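Local atomic coordinates of DNA primase (Aquifex aeolicus, PDB entry 2AU3), a protein that probably synthesises the short RNA primers, copied from single-stranded DNA, that DNA polymerase extends during replication. Residues Cys37-Asp42 against Ile68-Leu73; Ser46-Pro51 against Lys57-Gly62. One frame throughout, in Å; residues are numbered along the deposited sequence.

Interaction 1. Residues Cys37-Asp42 against Ile68-Leu73; sequences CPFHPD and IKFVSL. With ZN (zinc ion), chain B.
Pro38 and Phe39, at the turn of the first zinc knuckle in the CHC2 zinc ribbon, rest against Phe70 and Leu73 of helix 67-75. The loop starts with Cys37, whose SG is bound to the zinc ion at 2.3 Å and also accepts the backbone N-H of Phe39 (N to SG 3.4 Å). Such N-H...S bonds are a hallmark of zinc knuckles and probably temper the charge of the thiolate. Pro38, a residue suited to a tight turn, lays its CG over the centre of the Phe39 ring, 3.6 Å above the plane, and reaches CE1 of Phe70 more loosely. Phe39 makes the largest share of the contact. With chi1 at -52° its CG stands opposite the carbonyl carbon, and the ring extends to the helix, where its plane lies at 58° to that of Phe70. At the far end of Phe39, CZ lies 3.7 Å from both Phe70 CE1 and Leu73 CB. A long flat side chain suits this place, since it spans from the metal loop to the helix; Val63 and Phe47 also touch it. His40 turns back to the metal, its ND1 2.0 Å from the zinc ion, while its NE2 makes a weak hydrogen bond to OD1 of Asp42.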
loop_
_atom_site.group_PDB
_atom_site.type_symbol
_atom_site.label_atom_id
_atom_site.label_comp_id
_atom_site.label_asym_id
_atom_site.label_seq_id
_atom_site.Cartn_x
_atom_site.Cartn_y
_atom_site.Cartn_z
ATOM N N CYS A 37 -9.934 12.893 20.452
ATOM C CA CYS A 37 -9.884 11.435 20.503
ATOM C C CYS A 37 -10.121 10.894 21.929
ATOM O O CYS A 37 -9.527 11.385 22.884
ATOM C CB CYS A 37 -8.555 10.936 19.943
ATOM S SG CYS A 37 -8.439 9.141 19.830
ATOM N N PRO A 38 -10.991 9.891 22.062
ATOM C CA PRO A 38 -11.261 9.277 23.371
ATOM C C PRO A 38 -10.260 8.164 23.717
ATOM O O PRO A 38 -10.349 7.585 24.804
ATOM C CB PRO A 38 -12.659 8.668 23.178
ATOM C CG PRO A 38 -12.693 8.289 21.703
ATOM C CD PRO A 38 -11.777 9.263 20.986
ATOM N N PHE A 39 -9.344 7.858 22.796
ATOM C CA PHE A 39 -8.453 6.708 22.952
ATOM C C PHE A 39 -6.991 7.103 23.229
ATOM O O PHE A 39 -6.229 6.322 23.809
ATOM C CB PHE A 39 -8.546 5.776 21.738
ATOM C CG PHE A 39 -9.955 5.375 21.382
ATOM C CD1 PHE A 39 -10.774 4.765 22.323
ATOM C CD2 PHE A 39 -10.460 5.605 20.095
ATOM C CE1 PHE A 39 -12.083 4.410 22.010
ATOM C CE2 PHE A 39 -11.769 5.230 19.765
ATOM C CZ PHE A 39 -12.580 4.628 20.730
ATOM N N HIS A 40 -6.618 8.311 22.813
ATOM C CA HIS A 40 -5.328 8.903 23.164
ATOM C C HIS A 40 -5.544 10.361 23.586
ATOM O O HIS A 40 -6.559 10.957 23.246
ATOM C CB HIS A 40 -4.338 8.782 21.993
ATOM C CG HIS A 40 -4.315 9.986 21.082
ATOM N ND1 HIS A 40 -5.244 10.183 20.083
ATOM C CD2 HIS A 40 -3.464 11.038 21.016
ATOM C CE1 HIS A 40 -4.980 11.314 19.456
ATOM N NE2 HIS A 40 -3.902 11.850 19.999
ATOM N N PRO A 41 -4.618 10.935 24.348
ATOM C CA PRO A 41 -4.810 12.300 24.834
ATOM C C PRO A 41 -4.059 13.402 24.091
ATOM O O PRO A 41 -2.913 13.679 24.459
ATOM C CB PRO A 41 -4.277 12.211 26.271
ATOM C CG PRO A 41 -3.233 11.089 26.242
ATOM C CD PRO A 41 -3.431 10.298 24.956
ATOM N N ASP A 42 -4.655 14.053 23.092
ATOM C CA ASP A 42 -4.091 15.356 22.717
ATOM C C ASP A 42 -4.957 16.617 22.575
ATOM O O ASP A 42 -6.139 16.596 22.196
ATOM C CB ASP A 42 -2.846 15.302 21.790
ATOM C CG ASP A 42 -3.128 14.788 20.391
ATOM O OD1 ASP A 42 -4.303 14.451 20.088
ATOM O OD2 ASP A 42 -2.200 14.682 19.546
ATOM N N ILE A 68 -18.768 -0.336 13.790
ATOM C CA ILE A 68 -18.745 -1.431 14.749
ATOM C C ILE A 68 -17.442 -1.404 15.554
ATOM O O ILE A 68 -17.431 -1.623 16.785
ATOM C CB ILE A 68 -18.856 -2.791 14.032
ATOM C CG1 ILE A 68 -20.238 -2.938 13.365
ATOM C CG2 ILE A 68 -18.574 -3.943 15.042
ATOM C CD1 ILE A 68 -20.334 -4.110 12.371
ATOM N N LYS A 69 -16.343 -1.171 14.846
ATOM C CA LYS A 69 -15.032 -1.137 15.461
ATOM C C LYS A 69 -14.933 0.003 16.481
ATOM O O LYS A 69 -14.354 -0.177 17.552
ATOM C CB LYS A 69 -13.951 -0.989 14.393
ATOM C CG LYS A 69 -12.591 -0.660 14.961
ATOM C CD LYS A 69 -11.509 -1.234 14.078
ATOM C CE LYS A 69 -10.197 -1.309 14.809
ATOM N NZ LYS A 69 -9.091 -0.984 13.875
ATOM N N PHE A 70 -15.505 1.168 16.165
ATOM C CA PHE A 70 -15.532 2.249 17.155
ATOM C C PHE A 70 -16.183 1.770 18.471
ATOM O O PHE A 70 -15.658 1.993 19.559
ATOM C CB PHE A 70 -16.251 3.508 16.649
ATOM C CG PHE A 70 -16.353 4.585 17.710
ATOM C CD1 PHE A 70 -15.282 5.454 17.952
ATOM C CD2 PHE A 70 -17.478 4.665 18.525
ATOM C CE1 PHE A 70 -15.350 6.424 18.962
ATOM C CE2 PHE A 70 -17.557 5.645 19.543
ATOM C CZ PHE A 70 -16.493 6.505 19.765
ATOM N N VAL A 71 -17.351 1.153 18.361
ATOM C CA VAL A 71 -18.074 0.700 19.550
ATOM C C VAL A 71 -17.240 -0.336 20.308
ATOM O O VAL A 71 -17.120 -0.267 21.554
ATOM C CB VAL A 71 -19.497 0.165 19.201
ATOM C CG1 VAL A 71 -20.194 -0.423 20.450
ATOM C CG2 VAL A 71 -20.333 1.267 18.579
ATOM N N SER A 72 -16.615 -1.252 19.557
ATOM C CA SER A 72 -15.723 -2.253 20.156
ATOM C C SER A 72 -14.643 -1.603 21.006
ATOM O O SER A 72 -14.314 -2.094 22.102
ATOM C CB SER A 72 -15.053 -3.106 19.066
ATOM O OG SER A 72 -14.222 -4.083 19.645
ATOM N N LEU A 73 -14.071 -0.517 20.501
ATOM C CA LEU A 73 -12.993 0.148 21.227
ATOM C C LEU A 73 -13.548 0.958 22.387
ATOM O O LEU A 73 -13.030 0.885 23.511
ATOM C CB LEU A 73 -12.125 1.025 20.305
ATOM C CG LEU A 73 -11.335 0.333 19.192
ATOM C CD1 LEU A 73 -10.800 1.390 18.187
ATOM C CD2 LEU A 73 -10.197 -0.483 19.761
HETATM ZN ZN ZN B . -6.375 9.054 18.895
#

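Interaction 2. Residues Ser46-Pro51 against Lys57-Gly62; sequences SFYVSP and KCFGCG. With ZN (zinc ion), chain B.
Phe47 and Cys58 face each other as an antiparallel non-hydrogen-bonded pair, and next to them Tyr48 and Lys57 form the hydrogen-bonded one. The tight part of this hairpin is its backbone. Tyr48 N gives its hydrogen to Lys57 O at 3.0 Å, and Lys57 N returns the bond to Tyr48 O. Beyond the last pair, Phe59 N reaches Ser46 O at 2.6 Å, carrying the connection into the zinc knuckle. Small residues suit the close approach there: Ser46 CB sits 3.6 Å from Gly60 N, and Gly60 has no side chain to collide with it, while Ser46 OG turns to Thr44 O.

On the buried face, Phe47 places CD1 4.0 Å from Cys58 CB, an apolar cover beside the metal site. Chi1 of -172° sets Cys58 SG anti to its own backbone N, pointing at the zinc ion, to which it binds at 2.4 Å; the sulfur also accepts the N-H of Cys61 and, weakly, that of Gly60.

The other face is looser and nearer to solvent. Tyr48 and the exposed Phe59 meet there with ring planes at 69°, and CD2 of Tyr48 approaches CD1 of Phe59 to 3.8 Å. Lys57 shares this face, but its chain bends at CG (chi2 71°) and carries NZ to within 2.6 Å of Gly62 O, where it is hydrogen-bonded, and into a salt bridge with Asp144. Gly62 suits its positive phi, where a side chain would crowd the preceding carbonyl. Cys61 SG completes this half of the site: a beta hairpin running into a Cys-x-x-Cys knuckle, the signature of a zinc ribbon.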
loop_
_atom_site.group_PDB
_atom_site.type_symbol
_atom_site.label_atom_id
_atom_site.label_comp_id
_atom_site.label_asym_id
_atom_site.label_seq_id
_atom_site.Cartn_x
_atom_site.Cartn_y
_atom_site.Cartn_z
ATOM N N SER A 46 -8.170 15.631 16.787
ATOM C CA SER A 46 -7.445 14.951 15.711
ATOM C C SER A 46 -8.198 13.724 15.200
ATOM O O SER A 46 -7.690 12.979 14.368
ATOM C CB SER A 46 -6.069 14.509 16.207
ATOM O OG SER A 46 -5.374 15.609 16.745
ATOM N N PHE A 47 -9.408 13.536 15.707
ATOM C CA PHE A 47 -10.209 12.334 15.459
ATOM C C PHE A 47 -11.329 12.679 14.494
ATOM O O PHE A 47 -12.229 13.468 14.829
ATOM C CB PHE A 47 -10.778 11.840 16.797
ATOM C CG PHE A 47 -11.587 10.578 16.699
ATOM C CD1 PHE A 47 -11.054 9.368 17.132
ATOM C CD2 PHE A 47 -12.910 10.610 16.236
ATOM C CE1 PHE A 47 -11.812 8.187 17.081
ATOM C CE2 PHE A 47 -13.674 9.445 16.177
ATOM C CZ PHE A 47 -13.129 8.227 16.604
ATOM N N TYR A 48 -11.275 12.087 13.297
ATOM C CA TYR A 48 -12.166 12.449 12.206
ATOM C C TYR A 48 -13.108 11.324 11.836
ATOM O O TYR A 48 -12.742 10.154 11.875
ATOM C CB TYR A 48 -11.372 12.898 10.972
ATOM C CG TYR A 48 -10.709 14.246 11.149
ATOM C CD1 TYR A 48 -11.293 15.402 10.653
ATOM C CD2 TYR A 48 -9.494 14.354 11.818
ATOM C CE1 TYR A 48 -10.677 16.638 10.807
ATOM C CE2 TYR A 48 -8.881 15.574 11.983
ATOM C CZ TYR A 48 -9.479 16.710 11.481
ATOM O OH TYR A 48 -8.860 17.913 11.666
ATOM N N VAL A 49 -14.338 11.698 11.490
ATOM C CA VAL A 49 -15.326 10.761 11.006
ATOM C C VAL A 49 -15.740 11.205 9.612
ATOM O O VAL A 49 -16.145 12.349 9.423
ATOM C CB VAL A 49 -16.552 10.717 11.948
ATOM C CG1 VAL A 49 -17.596 9.740 11.405
ATOM C CG2 VAL A 49 -16.118 10.327 13.391
ATOM N N SER A 50 -15.584 10.323 8.626
ATOM C CA SER A 50 -15.935 10.680 7.257
ATOM C C SER A 50 -17.270 10.026 6.917
ATOM O O SER A 50 -17.378 8.801 6.912
ATOM C CB SER A 50 -14.838 10.204 6.299
ATOM O OG SER A 50 -15.324 10.117 4.970
ATOM N N PRO A 51 -18.308 10.825 6.693
ATOM C CA PRO A 51 -19.561 10.270 6.187
ATOM C C PRO A 51 -19.382 9.554 4.829
ATOM O O PRO A 51 -20.062 8.562 4.597
ATOM C CB PRO A 51 -20.474 11.501 6.059
ATOM C CG PRO A 51 -19.882 12.538 6.988
ATOM C CD PRO A 51 -18.393 12.273 6.975
ATOM N N LYS A 57 -10.887 7.953 11.727
ATOM C CA LYS A 57 -9.423 7.832 11.749
ATOM C C LYS A 57 -8.891 8.931 12.642
ATOM O O LYS A 57 -9.198 10.111 12.425
ATOM C CB LYS A 57 -8.833 7.983 10.339
ATOM C CG LYS A 57 -7.287 7.896 10.261
ATOM C CD LYS A 57 -6.738 6.453 10.507
ATOM C CE LYS A 57 -5.191 6.428 10.276
ATOM N NZ LYS A 57 -4.584 5.090 10.593
ATOM N N CYS A 58 -8.114 8.552 13.650
ATOM C CA CYS A 58 -7.441 9.542 14.475
ATOM C C CYS A 58 -6.089 9.926 13.892
ATOM O O CYS A 58 -5.214 9.086 13.747
ATOM C CB CYS A 58 -7.262 9.049 15.901
ATOM S SG CYS A 58 -6.647 10.385 16.910
ATOM N N PHE A 59 -5.927 11.200 13.563
ATOM C CA PHE A 59 -4.643 11.701 13.070
ATOM C C PHE A 59 -3.665 11.905 14.206
ATOM O O PHE A 59 -2.533 12.299 13.985
ATOM C CB PHE A 59 -4.825 13.003 12.309
ATOM C CG PHE A 59 -5.332 12.813 10.924
ATOM C CD1 PHE A 59 -6.563 12.200 10.699
ATOM C CD2 PHE A 59 -4.566 13.215 9.830
ATOM C CE1 PHE A 59 -7.047 12.004 9.406
ATOM C CE2 PHE A 59 -5.044 13.035 8.529
ATOM C CZ PHE A 59 -6.287 12.419 8.319
ATOM N N GLY A 60 -4.099 11.617 15.430
ATOM C CA GLY A 60 -3.229 11.766 16.582
ATOM C C GLY A 60 -2.546 10.478 16.989
ATOM O O GLY A 60 -1.333 10.458 17.212
ATOM N N CYS A 61 -3.316 9.401 17.086
ATOM C CA CYS A 61 -2.751 8.100 17.409
ATOM C C CYS A 61 -2.839 7.074 16.273
ATOM O O CYS A 61 -2.214 6.028 16.348
ATOM C CB CYS A 61 -3.386 7.528 18.666
ATOM S SG CYS A 61 -5.131 7.124 18.429
ATOM N N GLY A 62 -3.616 7.363 15.240
ATOM C CA GLY A 62 -3.686 6.484 14.081
ATOM C C GLY A 62 -4.766 5.422 14.128
ATOM O O GLY A 62 -4.973 4.714 13.148
HETATM ZN ZN ZN B . -6.375 9.054 18.895
#

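The zinc ion joins the two contacts: Cys37 and His40 in interaction 1 and Cys58 and Cys61 in interaction 2 supply its four ligands, and His40 CE1 packs 3.4 Å from Gly60 CA. Interaction 2 is nested within the chain loop that interaction 1 closes. Both are partly buried, but their chemistry differs. Strands 47-50 and 55-58 are neighbours in one sheet and are held chiefly by backbone hydrogen bonds, whereas the loop of 37-42 meets helix 67-75 chiefly through apolar side chains, with no polar bond between the two segments. Phe47 belongs to both settings, lining the buried side of the hairpin and touching Cys37, Pro38 and Phe39, while Tyr48 and Phe59 occupy the more solvent-facing side.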